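PDB 6VC5: endoglucanase from Komagataeibacter sucrofermentans, which probably hydrolyses internal beta-1,4-glucosidic linkages in cellulose and related beta-glucans. Local coordinates for residues A[123-136]-A[171-184]. Residues are numbered along the deposited sequence; the frame is centred on the assembly and turned at random.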
loop_
_atom_site.group_PDB
_atom_site.type_symbol
_atom_site.label_atom_id
_atom_site.label_comp_id
_atom_site.label_asym_id
_atom_site.label_seq_id
_atom_site.Cartn_x
_atom_site.Cartn_y
_atom_site.Cartn_z
ATOM N N VAL A 123 10.825 -5.485 -9.532
ATOM C CA VAL A 123 9.686 -6.126 -8.872
ATOM C C VAL A 123 9.227 -7.340 -9.673
ATOM O O VAL A 123 9.021 -8.430 -9.124
ATOM C CB VAL A 123 8.539 -5.123 -8.655
ATOM C CG1 VAL A 123 7.266 -5.847 -8.178
ATOM C CG2 VAL A 123 8.944 -4.069 -7.650
ATOM N N LEU A 124 9.061 -7.171 -10.985
ATOM C CA LEU A 124 8.607 -8.285 -11.813
ATOM C C LEU A 124 9.609 -9.428 -11.798
ATOM O O LEU A 124 9.223 -10.605 -11.735
ATOM C CB LEU A 124 8.377 -7.793 -13.243
ATOM C CG LEU A 124 7.521 -8.664 -14.159
ATOM C CD1 LEU A 124 6.114 -8.815 -13.590
ATOM C CD2 LEU A 124 7.478 -8.077 -15.565
ATOM N N LYS A 125 10.902 -9.102 -11.842
ATOM C CA LYS A 125 11.938 -10.127 -11.933
ATOM C C LYS A 125 12.181 -10.825 -10.594
ATOM O O LYS A 125 12.350 -12.048 -10.555
ATOM C CB LYS A 125 13.230 -9.505 -12.458
ATOM C CG LYS A 125 14.402 -10.470 -12.543
ATOM C CD LYS A 125 15.730 -9.726 -12.450
ATOM C CE LYS A 125 16.138 -9.105 -13.781
ATOM N NZ LYS A 125 17.557 -9.415 -14.126
ATOM N N LEU A 126 12.216 -10.076 -9.491
ATOM C CA LEU A 126 12.639 -10.626 -8.208
ATOM C C LEU A 126 11.495 -10.942 -7.253
ATOM O O LEU A 126 11.685 -11.756 -6.343
ATOM C CB LEU A 126 13.594 -9.652 -7.502
ATOM C CG LEU A 126 14.813 -9.225 -8.321
ATOM C CD1 LEU A 126 15.561 -8.130 -7.595
ATOM C CD2 LEU A 126 15.733 -10.407 -8.610
ATOM N N MET A 127 10.324 -10.325 -7.418
ATOM C CA MET A 127 9.249 -10.432 -6.435
ATOM C C MET A 127 8.015 -11.131 -6.979
ATOM O O MET A 127 6.931 -10.968 -6.419
ATOM C CB MET A 127 8.856 -9.063 -5.888
ATOM C CG MET A 127 9.930 -8.393 -5.073
ATOM S SD MET A 127 10.228 -9.216 -3.446
ATOM C CE MET A 127 11.943 -9.605 -3.665
ATOM N N THR A 128 8.139 -11.864 -8.074
ATOM C CA THR A 128 7.049 -12.706 -8.541
ATOM C C THR A 128 7.476 -14.165 -8.503
ATOM O O THR A 128 8.655 -14.491 -8.655
ATOM C CB THR A 128 6.531 -12.299 -9.935
ATOM O OG1 THR A 128 7.548 -12.495 -10.924
ATOM C CG2 THR A 128 6.082 -10.827 -9.922
ATOM N N LYS A 129 6.504 -15.045 -8.282
ATOM C CA LYS A 129 6.787 -16.468 -8.177
ATOM C C LYS A 129 5.588 -17.243 -8.710
ATOM O O LYS A 129 4.441 -16.839 -8.506
ATOM C CB LYS A 129 7.042 -16.838 -6.712
ATOM C CG LYS A 129 7.182 -18.331 -6.445
ATOM C CD LYS A 129 8.627 -18.780 -6.536
ATOM C CE LYS A 129 8.719 -20.296 -6.459
ATOM N NZ LYS A 129 8.901 -20.758 -5.059
ATOM N N SER A 130 5.856 -18.346 -9.411
ATOM C CA SER A 130 4.786 -19.250 -9.830
ATOM C C SER A 130 4.367 -20.104 -8.640
ATOM O O SER A 130 5.207 -20.777 -8.029
ATOM C CB SER A 130 5.256 -20.138 -10.980
ATOM O OG SER A 130 5.634 -19.346 -12.095
ATOM N N VAL A 131 3.076 -20.060 -8.305
ATOM C CA VAL A 131 2.497 -20.795 -7.181
ATOM C C VAL A 131 1.202 -21.425 -7.672
ATOM O O VAL A 131 0.242 -20.712 -7.976
ATOM C CB VAL A 131 2.219 -19.876 -5.984
ATOM C CG1 VAL A 131 1.406 -20.617 -4.921
ATOM C CG2 VAL A 131 3.524 -19.351 -5.412
ATOM N N GLY A 132 1.162 -22.751 -7.742
ATOM C CA GLY A 132 0.005 -23.410 -8.302
ATOM C C GLY A 132 -0.320 -22.851 -9.674
ATOM O O GLY A 132 0.554 -22.730 -10.534
ATOM N N PRO A 133 -1.573 -22.456 -9.895
ATOM C CA PRO A 133 -1.954 -21.868 -11.188
ATOM C C PRO A 133 -1.734 -20.366 -11.292
ATOM O O PRO A 133 -2.200 -19.767 -12.264
ATOM C CB PRO A 133 -3.457 -22.179 -11.244
ATOM C CG PRO A 133 -3.889 -22.044 -9.795
ATOM C CD PRO A 133 -2.716 -22.535 -8.965
ATOM N N TYR A 134 -1.040 -19.751 -10.336
ATOM C CA TYR A 134 -0.914 -18.305 -10.244
ATOM C C TYR A 134 0.525 -17.855 -10.438
ATOM O O TYR A 134 1.479 -18.615 -10.249
ATOM C CB TYR A 134 -1.327 -17.812 -8.851
ATOM C CG TYR A 134 -2.643 -18.321 -8.345
ATOM C CD1 TYR A 134 -3.830 -17.976 -8.970
ATOM C CD2 TYR A 134 -2.700 -19.145 -7.224
ATOM C CE1 TYR A 134 -5.044 -18.442 -8.496
ATOM C CE2 TYR A 134 -3.906 -19.619 -6.747
ATOM C CZ TYR A 134 -5.072 -19.262 -7.383
ATOM O OH TYR A 134 -6.280 -19.730 -6.910
ATOM N N THR A 135 0.666 -16.575 -10.782
ATOM C CA THR A 135 1.894 -15.827 -10.565
ATOM C C THR A 135 1.585 -14.843 -9.450
ATOM O O THR A 135 0.657 -14.038 -9.584
ATOM C CB THR A 135 2.298 -15.069 -11.827
ATOM O OG1 THR A 135 2.552 -16.009 -12.881
ATOM C CG2 THR A 135 3.551 -14.258 -11.563
ATOM N N VAL A 136 2.323 -14.936 -8.346
ATOM C CA VAL A 136 2.025 -14.152 -7.149
ATOM C C VAL A 136 3.072 -13.065 -6.967
ATOM O O VAL A 136 4.196 -13.145 -7.473
ATOM C CB VAL A 136 1.898 -14.998 -5.861
ATOM C CG1 VAL A 136 0.892 -16.125 -6.048
ATOM C CG2 VAL A 136 3.258 -15.524 -5.437
ATOM N N ASP A 171 4.061 -5.060 -20.878
ATOM C CA ASP A 171 4.415 -6.443 -20.566
ATOM C C ASP A 171 3.187 -7.180 -20.049
ATOM O O ASP A 171 2.634 -6.817 -19.004
ATOM C CB ASP A 171 5.528 -6.462 -19.521
ATOM C CG ASP A 171 6.184 -7.833 -19.377
ATOM O OD1 ASP A 171 5.497 -8.864 -19.557
ATOM O OD2 ASP A 171 7.398 -7.879 -19.080
ATOM N N ALA A 172 2.779 -8.234 -20.768
ATOM C CA ALA A 172 1.582 -8.989 -20.414
ATOM C C ALA A 172 1.709 -9.717 -19.077
ATOM O O ALA A 172 0.684 -10.110 -18.502
ATOM C CB ALA A 172 1.236 -9.982 -21.527
ATOM N N LYS A 173 2.932 -9.906 -18.567
ATOM C CA LYS A 173 3.079 -10.510 -17.246
ATOM C C LYS A 173 2.450 -9.640 -16.163
ATOM O O LYS A 173 1.940 -10.166 -15.165
ATOM C CB LYS A 173 4.557 -10.789 -16.955
ATOM C CG LYS A 173 4.809 -11.666 -15.737
ATOM C CD LYS A 173 6.299 -11.921 -15.549
ATOM C CE LYS A 173 6.588 -12.653 -14.243
ATOM N NZ LYS A 173 8.058 -12.815 -14.029
ATOM N N TRP A 174 2.446 -8.314 -16.347
ATOM C CA TRP A 174 1.770 -7.459 -15.376
ATOM C C TRP A 174 0.271 -7.723 -15.374
ATOM O O TRP A 174 -0.366 -7.726 -14.313
ATOM C CB TRP A 174 2.073 -5.983 -15.649
ATOM C CG TRP A 174 3.437 -5.556 -15.198
ATOM C CD1 TRP A 174 4.455 -5.121 -15.993
ATOM C CD2 TRP A 174 3.937 -5.530 -13.855
ATOM N NE1 TRP A 174 5.555 -4.816 -15.229
ATOM C CE2 TRP A 174 5.266 -5.059 -13.913
ATOM C CE3 TRP A 174 3.393 -5.859 -12.613
ATOM C CZ2 TRP A 174 6.057 -4.905 -12.774
ATOM C CZ3 TRP A 174 4.186 -5.710 -11.483
ATOM C CH2 TRP A 174 5.499 -5.237 -11.575
ATOM N N THR A 175 -0.304 -7.972 -16.553
ATOM C CA THR A 175 -1.714 -8.330 -16.637
ATOM C C THR A 175 -1.989 -9.628 -15.891
ATOM O O THR A 175 -3.001 -9.746 -15.187
ATOM C CB THR A 175 -2.108 -8.459 -18.109
ATOM O OG1 THR A 175 -1.776 -7.244 -18.789
ATOM C CG2 THR A 175 -3.603 -8.716 -18.245
ATOM N N LYS A 176 -1.077 -10.600 -16.005
ATOM C CA LYS A 176 -1.258 -11.876 -15.320
ATOM C C LYS A 176 -1.148 -11.711 -13.809
ATOM O O LYS A 176 -1.932 -12.303 -13.058
ATOM C CB LYS A 176 -0.239 -12.897 -15.820
ATOM C CG LYS A 176 -0.434 -14.294 -15.238
ATOM C CD LYS A 176 0.554 -15.291 -15.819
ATOM C CE LYS A 176 0.063 -16.725 -15.640
ATOM N NZ LYS A 176 0.217 -17.206 -14.233
ATOM N N VAL A 177 -0.194 -10.903 -13.344
ATOM C CA VAL A 177 -0.060 -10.654 -11.907
ATOM C C VAL A 177 -1.328 -10.023 -11.343
ATOM O O VAL A 177 -1.831 -10.431 -10.284
ATOM C CB VAL A 177 1.182 -9.796 -11.615
ATOM C CG1 VAL A 177 1.183 -9.372 -10.135
ATOM C CG2 VAL A 177 2.438 -10.562 -11.947
ATOM N N MET A 178 -1.857 -9.006 -12.035
ATOM C CA MET A 178 -3.074 -8.331 -11.588
ATOM C C MET A 178 -4.266 -9.281 -11.596
ATOM O O MET A 178 -5.049 -9.316 -10.639
ATOM C CB MET A 178 -3.361 -7.121 -12.494
ATOM C CG MET A 178 -2.616 -5.833 -12.130
ATOM S SD MET A 178 -3.027 -4.394 -13.191
ATOM C CE MET A 178 -2.022 -4.725 -14.650
ATOM N N GLY A 179 -4.426 -10.048 -12.680
ATOM C CA GLY A 179 -5.582 -10.925 -12.792
ATOM C C GLY A 179 -5.533 -12.079 -11.812
ATOM O O GLY A 179 -6.558 -12.459 -11.233
ATOM N N ASP A 180 -4.350 -12.658 -11.614
ATOM C CA ASP A 180 -4.224 -13.682 -10.582
ATOM C C ASP A 180 -4.430 -13.085 -9.197
ATOM O O ASP A 180 -4.996 -13.746 -8.318
ATOM C CB ASP A 180 -2.861 -14.373 -10.668
ATOM C CG ASP A 180 -2.717 -15.240 -11.918
ATOM O OD1 ASP A 180 -3.731 -15.454 -12.621
ATOM O OD2 ASP A 180 -1.591 -15.706 -12.200
ATOM N N GLY A 181 -3.979 -11.842 -8.984
ATOM C CA GLY A 181 -4.212 -11.183 -7.707
ATOM C C GLY A 181 -5.689 -11.049 -7.377
ATOM O O GLY A 181 -6.107 -11.301 -6.243
ATOM N N LEU A 182 -6.505 -10.675 -8.371
ATOM C CA LEU A 182 -7.948 -10.598 -8.161
ATOM C C LEU A 182 -8.537 -11.963 -7.826
ATOM O O LEU A 182 -9.426 -12.069 -6.972
ATOM C CB LEU A 182 -8.624 -10.020 -9.403
ATOM C CG LEU A 182 -8.326 -8.543 -9.653
ATOM C CD1 LEU A 182 -8.832 -8.098 -11.018
ATOM C CD2 LEU A 182 -8.952 -7.712 -8.559
ATOM N N GLN A 183 -8.055 -13.016 -8.493
ATOM C CA GLN A 183 -8.506 -14.371 -8.182
ATOM C C GLN A 183 -8.132 -14.758 -6.757
ATOM O O GLN A 183 -8.941 -15.350 -6.030
ATOM C CB GLN A 183 -7.882 -15.363 -9.160
ATOM C CG GLN A 183 -8.407 -15.268 -10.575
ATOM C CD GLN A 183 -7.838 -16.355 -11.459
ATOM O OE1 GLN A 183 -7.747 -16.196 -12.677
ATOM N NE2 GLN A 183 -7.456 -17.474 -10.853
ATOM N N ILE A 184 -6.910 -14.426 -6.340
ATOM C CA ILE A 184 -6.456 -14.759 -4.993
ATOM C C ILE A 184 -7.258 -13.990 -3.945
ATOM O O ILE A 184 -7.630 -14.541 -2.899
ATOM C CB ILE A 184 -4.947 -14.488 -4.876
ATOM C CG1 ILE A 184 -4.157 -15.519 -5.681
ATOM C CG2 ILE A 184 -4.516 -14.463 -3.406
ATOM C CD1 ILE A 184 -2.776 -15.052 -6.102
HETATM O O HOH W 1 -5.586 -19.345 -12.288
HETATM O O HOH W 2 -0.850 -12.266 -8.477
#
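Asp180 OD2 is gripped by two donors. The backbone Thr135 N reaches Asp180 OD2 at 2.8 Å in a nearly straight bond (164°), on the anti side and somewhat out of the carboxylate plane. Lys176 NZ, one helical turn back, uses the syn lone pair of the same oxygen and forms a salt bridge. A buried carboxylate thus ties the second hairpin strand to the helix; the segments 134-136 and 172-184 cross at 98°. Close by, water 2 bridges the two backbones, donating to both Thr135 O and Val177 O.

The Tyr134 ring is held on both faces. Ile184 CG1 lies over its centre, 4.0 Å from the Tyr134 ring centroid, in a CH-pi contact. Pro133 CG covers the opposite face from within the hairpin. Gln183 NE2 meets the ring edge in plane, 3.5 Å from Tyr134 CE1, with the amide turned steeply against the ring; the same nitrogen donates to water 1.

At the other end, Leu124 CG stands anti to the backbone N (chi1 -162°) and Leu124 CD1 sits over the six-membered ring of Trp174, 3.8 Å from its centroid. Trp174 also rests on Leu162 and Ala165 of helix 159-169. The extended Lys173 chain passes obliquely over the end of Leu124. Lys173 CD lies 3.7 Å from Leu124 CD1. Lys173 NZ donates to Thr128 OG1 at 3.2 Å and weakly to Leu124 O, which also accepts from Thr128 OG1.

The contact joins the C-terminal end of helix 110-126 and the following beta-hairpin, with its type II' turn, to one flank of helix 172-187. Family 8 enzymes are built on an (alpha/alpha)6 barrel, and the hairpin lies against a helix of this helical fold. The shared Asp180 oxygen satisfies a strand N-H, and Lys176 would be expected to stabilise its negative charge.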